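Local coordinates for SGNH hydrolase-type esterase domain-containing protein (Slackia heliotrinireducens DSM 20476, PDB 4S1P) that probably hydrolyses esters as a member of the SGNH (GDSL-like) hydrolase family, its substrate being unknown, at residues G105-V117 and A157-S169. Sequence-based numbering, arbitrary orientation.
Sequences GTWPYRAGCAKLV and ADELYAADGVHPS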
loop_
_atom_site.group_PDB
_atom_site.type_symbol
_atom_site.label_atom_id
_atom_site.label_comp_id
_atom_site.label_asym_id
_atom_site.label_seq_id
_atom_site.Cartn_x
_atom_site.Cartn_y
_atom_site.Cartn_z
ATOM N N GLY A 105 -4.578 -0.438 -1.116
ATOM C CA GLY A 105 -5.318 -1.466 -0.392
ATOM C C GLY A 105 -4.816 -2.813 -0.902
ATOM O O GLY A 105 -4.851 -3.088 -2.090
ATOM N N THR A 106 -4.334 -3.647 -0.022
ATOM C CA THR A 106 -3.866 -4.963 -0.389
ATOM C C THR A 106 -4.921 -6.038 -0.021
ATOM O O THR A 106 -6.052 -5.762 0.369
ATOM C CB THR A 106 -2.496 -5.244 0.261
ATOM O OG1 THR A 106 -2.630 -5.324 1.697
ATOM C CG2 THR A 106 -1.450 -4.159 -0.094
ATOM N N TRP A 107 -4.505 -7.278 -0.197
ATOM C CA TRP A 107 -5.396 -8.419 -0.283
ATOM C C TRP A 107 -5.251 -9.309 0.957
ATOM O O TRP A 107 -4.182 -9.359 1.574
ATOM C CB TRP A 107 -5.058 -9.220 -1.568
ATOM C CG TRP A 107 -3.604 -9.398 -1.720
ATOM C CD1 TRP A 107 -2.836 -10.361 -1.147
ATOM C CD2 TRP A 107 -2.713 -8.553 -2.450
ATOM N NE1 TRP A 107 -1.519 -10.165 -1.457
ATOM C CE2 TRP A 107 -1.416 -9.052 -2.254
ATOM C CE3 TRP A 107 -2.880 -7.381 -3.220
ATOM C CZ2 TRP A 107 -0.298 -8.448 -2.811
ATOM C CZ3 TRP A 107 -1.764 -6.789 -3.757
ATOM C CH2 TRP A 107 -0.496 -7.312 -3.550
ATOM N N PRO A 108 -6.307 -10.065 1.288
ATOM C CA PRO A 108 -6.109 -11.142 2.264
ATOM C C PRO A 108 -5.140 -12.161 1.666
ATOM O O PRO A 108 -5.014 -12.267 0.476
ATOM C CB PRO A 108 -7.514 -11.770 2.404
ATOM C CG PRO A 108 -8.167 -11.479 1.104
ATOM C CD PRO A 108 -7.641 -10.136 0.663
ATOM N N TYR A 109 -4.479 -12.905 2.522
ATOM C CA TYR A 109 -3.618 -13.972 2.068
ATOM C C TYR A 109 -4.455 -15.094 1.436
ATOM O O TYR A 109 -5.631 -15.252 1.711
ATOM C CB TYR A 109 -2.864 -14.532 3.249
ATOM C CG TYR A 109 -1.932 -13.623 3.952
ATOM C CD1 TYR A 109 -1.558 -12.398 3.407
ATOM C CD2 TYR A 109 -1.360 -14.011 5.172
ATOM C CE1 TYR A 109 -0.662 -11.577 4.078
ATOM C CE2 TYR A 109 -0.442 -13.200 5.823
ATOM C CZ TYR A 109 -0.097 -11.987 5.271
ATOM O OH TYR A 109 0.842 -11.210 5.946
ATOM N N ARG A 110 -3.822 -15.867 0.569
ATOM C CA ARG A 110 -4.518 -16.957 -0.084
ATOM C C ARG A 110 -5.019 -17.993 0.918
ATOM O O ARG A 110 -4.308 -18.392 1.827
ATOM C CB ARG A 110 -3.619 -17.592 -1.131
ATOM C CG ARG A 110 -4.319 -18.715 -1.845
ATOM C CD ARG A 110 -3.586 -19.170 -3.069
ATOM N NE ARG A 110 -4.377 -20.122 -3.841
ATOM C CZ ARG A 110 -4.023 -20.546 -5.048
ATOM N NH1 ARG A 110 -2.885 -20.136 -5.572
ATOM N NH2 ARG A 110 -4.788 -21.402 -5.714
ATOM N N ALA A 111 -6.288 -18.389 0.776
ATOM C CA ALA A 111 -6.858 -19.351 1.704
ATOM C C ALA A 111 -6.003 -20.624 1.733
ATOM O O ALA A 111 -5.573 -21.151 0.694
ATOM C CB ALA A 111 -8.279 -19.675 1.336
ATOM N N GLY A 112 -5.744 -21.086 2.937
ATOM C CA GLY A 112 -4.961 -22.288 3.133
ATOM C C GLY A 112 -3.460 -22.126 3.188
ATOM O O GLY A 112 -2.774 -23.090 3.491
ATOM N N CYS A 113 -2.924 -20.931 2.928
ATOM C CA CYS A 113 -1.463 -20.793 2.856
ATOM C C CYS A 113 -0.862 -20.809 4.259
ATOM O O CYS A 113 -1.524 -20.469 5.242
ATOM C CB CYS A 113 -1.027 -19.566 2.056
ATOM S SG CYS A 113 -1.213 -17.990 2.898
ATOM N N ALA A 114 0.405 -21.201 4.348
ATOM C CA ALA A 114 1.081 -21.315 5.627
ATOM C C ALA A 114 1.105 -20.050 6.452
ATOM O O ALA A 114 0.913 -20.085 7.668
ATOM C CB ALA A 114 2.490 -21.820 5.411
ATOM N N LYS A 115 1.280 -18.897 5.793
ATOM C CA LYS A 115 1.383 -17.670 6.536
ATOM C C LYS A 115 0.040 -17.320 7.178
ATOM O O LYS A 115 -0.013 -16.754 8.270
ATOM C CB LYS A 115 1.991 -16.559 5.657
ATOM C CG LYS A 115 3.502 -16.783 5.440
ATOM C CD LYS A 115 4.114 -15.938 4.337
ATOM C CE LYS A 115 5.584 -16.268 4.164
ATOM N NZ LYS A 115 6.229 -15.344 3.180
ATOM N N LEU A 116 -1.052 -17.707 6.529
ATOM C CA LEU A 116 -2.351 -17.462 7.102
ATOM C C LEU A 116 -2.620 -18.467 8.251
ATOM O O LEU A 116 -3.168 -18.102 9.304
ATOM C CB LEU A 116 -3.405 -17.572 5.992
ATOM C CG LEU A 116 -4.826 -17.263 6.410
ATOM C CD1 LEU A 116 -4.985 -15.953 7.138
ATOM C CD2 LEU A 116 -5.724 -17.317 5.193
ATOM N N VAL A 117 -2.234 -19.729 8.058
ATOM C CA VAL A 117 -2.345 -20.710 9.130
ATOM C C VAL A 117 -1.655 -20.222 10.396
ATOM O O VAL A 117 -2.235 -20.330 11.512
ATOM C CB VAL A 117 -1.761 -22.072 8.703
ATOM C CG1 VAL A 117 -1.683 -23.053 9.888
ATOM C CG2 VAL A 117 -2.560 -22.631 7.539
ATOM N N ALA A 157 -6.690 -16.885 -8.166
ATOM C CA ALA A 157 -5.629 -16.965 -7.156
ATOM C C ALA A 157 -4.320 -17.597 -7.668
ATOM O O ALA A 157 -3.225 -17.101 -7.356
ATOM C CB ALA A 157 -6.104 -17.664 -5.894
ATOM N N ASP A 158 -4.406 -18.648 -8.498
ATOM C CA ASP A 158 -3.181 -19.243 -9.052
ATOM C C ASP A 158 -2.391 -18.238 -9.902
ATOM O O ASP A 158 -1.168 -18.322 -9.979
ATOM C CB ASP A 158 -3.494 -20.453 -9.943
ATOM C CG ASP A 158 -3.756 -21.722 -9.165
ATOM O OD1 ASP A 158 -3.408 -21.800 -7.971
ATOM O OD2 ASP A 158 -4.301 -22.666 -9.790
ATOM N N GLU A 159 -3.096 -17.332 -10.568
ATOM C CA GLU A 159 -2.471 -16.333 -11.432
ATOM C C GLU A 159 -1.851 -15.211 -10.603
ATOM O O GLU A 159 -0.752 -14.750 -10.915
ATOM C CB GLU A 159 -3.498 -15.732 -12.394
ATOM C CG GLU A 159 -2.920 -14.695 -13.336
ATOM C CD GLU A 159 -3.900 -14.167 -14.368
ATOM O OE1 GLU A 159 -5.096 -14.529 -14.343
ATOM O OE2 GLU A 159 -3.459 -13.379 -15.229
ATOM N N LEU A 160 -2.580 -14.778 -9.551
ATOM C CA LEU A 160 -2.244 -13.506 -8.910
ATOM C C LEU A 160 -1.302 -13.549 -7.699
ATOM O O LEU A 160 -0.619 -12.555 -7.405
ATOM C CB LEU A 160 -3.538 -12.753 -8.550
ATOM C CG LEU A 160 -4.431 -12.439 -9.743
ATOM C CD1 LEU A 160 -5.755 -11.850 -9.274
ATOM C CD2 LEU A 160 -3.722 -11.539 -10.744
ATOM N N TYR A 161 -1.272 -14.680 -7.002
ATOM C CA TYR A 161 -0.408 -14.856 -5.864
ATOM C C TYR A 161 0.909 -15.520 -6.238
ATOM O O TYR A 161 0.937 -16.461 -7.069
ATOM C CB TYR A 161 -1.079 -15.738 -4.812
ATOM C CG TYR A 161 -2.217 -15.107 -4.023
ATOM C CD1 TYR A 161 -1.963 -14.360 -2.903
ATOM C CD2 TYR A 161 -3.555 -15.308 -4.381
ATOM C CE1 TYR A 161 -2.996 -13.793 -2.185
ATOM C CE2 TYR A 161 -4.589 -14.751 -3.670
ATOM C CZ TYR A 161 -4.311 -14.014 -2.560
ATOM O OH TYR A 161 -5.379 -13.500 -1.877
ATOM N N ALA A 162 1.962 -15.130 -5.525
ATOM C CA ALA A 162 3.217 -15.884 -5.464
ATOM C C ALA A 162 2.981 -17.193 -4.703
ATOM O O ALA A 162 1.933 -17.410 -4.095
ATOM C CB ALA A 162 4.343 -15.072 -4.815
ATOM N N ALA A 163 3.958 -18.081 -4.779
ATOM C CA ALA A 163 3.882 -19.365 -4.111
ATOM C C ALA A 163 3.512 -19.312 -2.647
ATOM O O ALA A 163 2.821 -20.220 -2.161
ATOM C CB ALA A 163 5.186 -20.119 -4.294
ATOM N N ASP A 164 3.955 -18.266 -1.953
ATOM C CA ASP A 164 3.699 -18.152 -0.527
ATOM C C ASP A 164 2.264 -17.705 -0.158
ATOM O O ASP A 164 1.908 -17.717 1.026
ATOM C CB ASP A 164 4.772 -17.283 0.173
ATOM C CG ASP A 164 4.659 -15.770 -0.134
ATOM O OD1 ASP A 164 3.829 -15.336 -0.974
ATOM O OD2 ASP A 164 5.464 -15.035 0.480
ATOM N N GLY A 165 1.457 -17.327 -1.140
ATOM C CA GLY A 165 0.076 -16.863 -0.869
ATOM C C GLY A 165 -0.017 -15.483 -0.222
ATOM O O GLY A 165 -1.100 -15.089 0.243
ATOM N N VAL A 166 1.103 -14.764 -0.189
ATOM C CA VAL A 166 1.180 -13.425 0.435
ATOM C C VAL A 166 1.642 -12.381 -0.558
ATOM O O VAL A 166 0.983 -11.377 -0.791
ATOM C CB VAL A 166 2.140 -13.413 1.639
ATOM C CG1 VAL A 166 2.347 -11.988 2.164
ATOM C CG2 VAL A 166 1.599 -14.294 2.754
ATOM N N HIS A 167 2.783 -12.627 -1.161
ATOM C CA HIS A 167 3.346 -11.694 -2.117
ATOM C C HIS A 167 2.640 -11.854 -3.457
ATOM O O HIS A 167 2.098 -12.920 -3.765
ATOM C CB HIS A 167 4.843 -11.984 -2.241
ATOM C CG HIS A 167 5.608 -11.620 -1.005
ATOM N ND1 HIS A 167 5.789 -12.485 0.050
ATOM C CD2 HIS A 167 6.139 -10.441 -0.611
ATOM C CE1 HIS A 167 6.442 -11.875 1.022
ATOM N NE2 HIS A 167 6.665 -10.627 0.645
ATOM N N PRO A 168 2.640 -10.791 -4.264
ATOM C CA PRO A 168 2.012 -10.859 -5.580
ATOM C C PRO A 168 2.941 -11.564 -6.583
ATOM O O PRO A 168 4.161 -11.449 -6.511
ATOM C CB PRO A 168 1.850 -9.392 -5.955
ATOM C CG PRO A 168 3.023 -8.705 -5.280
ATOM C CD PRO A 168 3.245 -9.470 -3.982
ATOM N N SER A 169 2.327 -12.296 -7.505
ATOM C CA SER A 169 3.029 -12.754 -8.700
ATOM C C SER A 169 3.268 -11.554 -9.610
ATOM O O SER A 169 2.723 -10.486 -9.402
ATOM C CB SER A 169 2.151 -13.758 -9.438
ATOM O OG SER A 169 1.074 -13.111 -10.030
HETATM O O HOH W 1 -0.212 -19.288 -4.120
HETATM O O HOH W 2 2.590 -19.015 3.163
#
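Val166 sets its CG2 methyl squarely over one face of the Tyr109 ring, a CH-pi contact with CG2 3.5 Å from the ring centroid. Val166 CG1 lies near the ring rim, at Tyr109 CE1. Tyr109 OH is held by Ser73. Val166 O takes a bond from the indole, Trp107 NE1, at 2.9 Å. The oxygen lies in the indole plane, the N-H nearly straight (162°). Pro168 CD lies at the indole edge near Trp107 CZ2, the side chains crossing at about a right angle.

The loop 161-169 carries Asp164 and His167, which with Ser12 form a probable Ser-His-Asp triad of the SGNH fold, and an unknown ligand is bound beside His167. Asp164 OD2 meets His167 ND1 at 2.6 Å through its syn lone pair, while OD1 accepts from Val166 N, an Asx turn, and from His167 N, an Asx motif. In one of two conformers, Lys115, extended beyond CG, reaches past Val166 and places NZ 2.8 Å from Asp164 OD2, on the anti side, tilted out of the carboxylate plane. An asparagine in place of Asp164 would probably leave Lys115 without its counter-charge and weaken the hold on the imidazole.

Arg110 N donates to Gly165 O at 2.8 Å. Arg110 CB sits over the centre of the Tyr161 ring, whose hydroxyl donates to Pro108 O (2.7 Å). In one of its two conformers, with CG anti to the backbone N (chi1 -179°), Arg110 lays one guanidinium face on Ala157 CB. There Arg110 NH1 and NH2 both reach Asp158 OD1, NH2 at 2.7 Å, in the guanidinium plane.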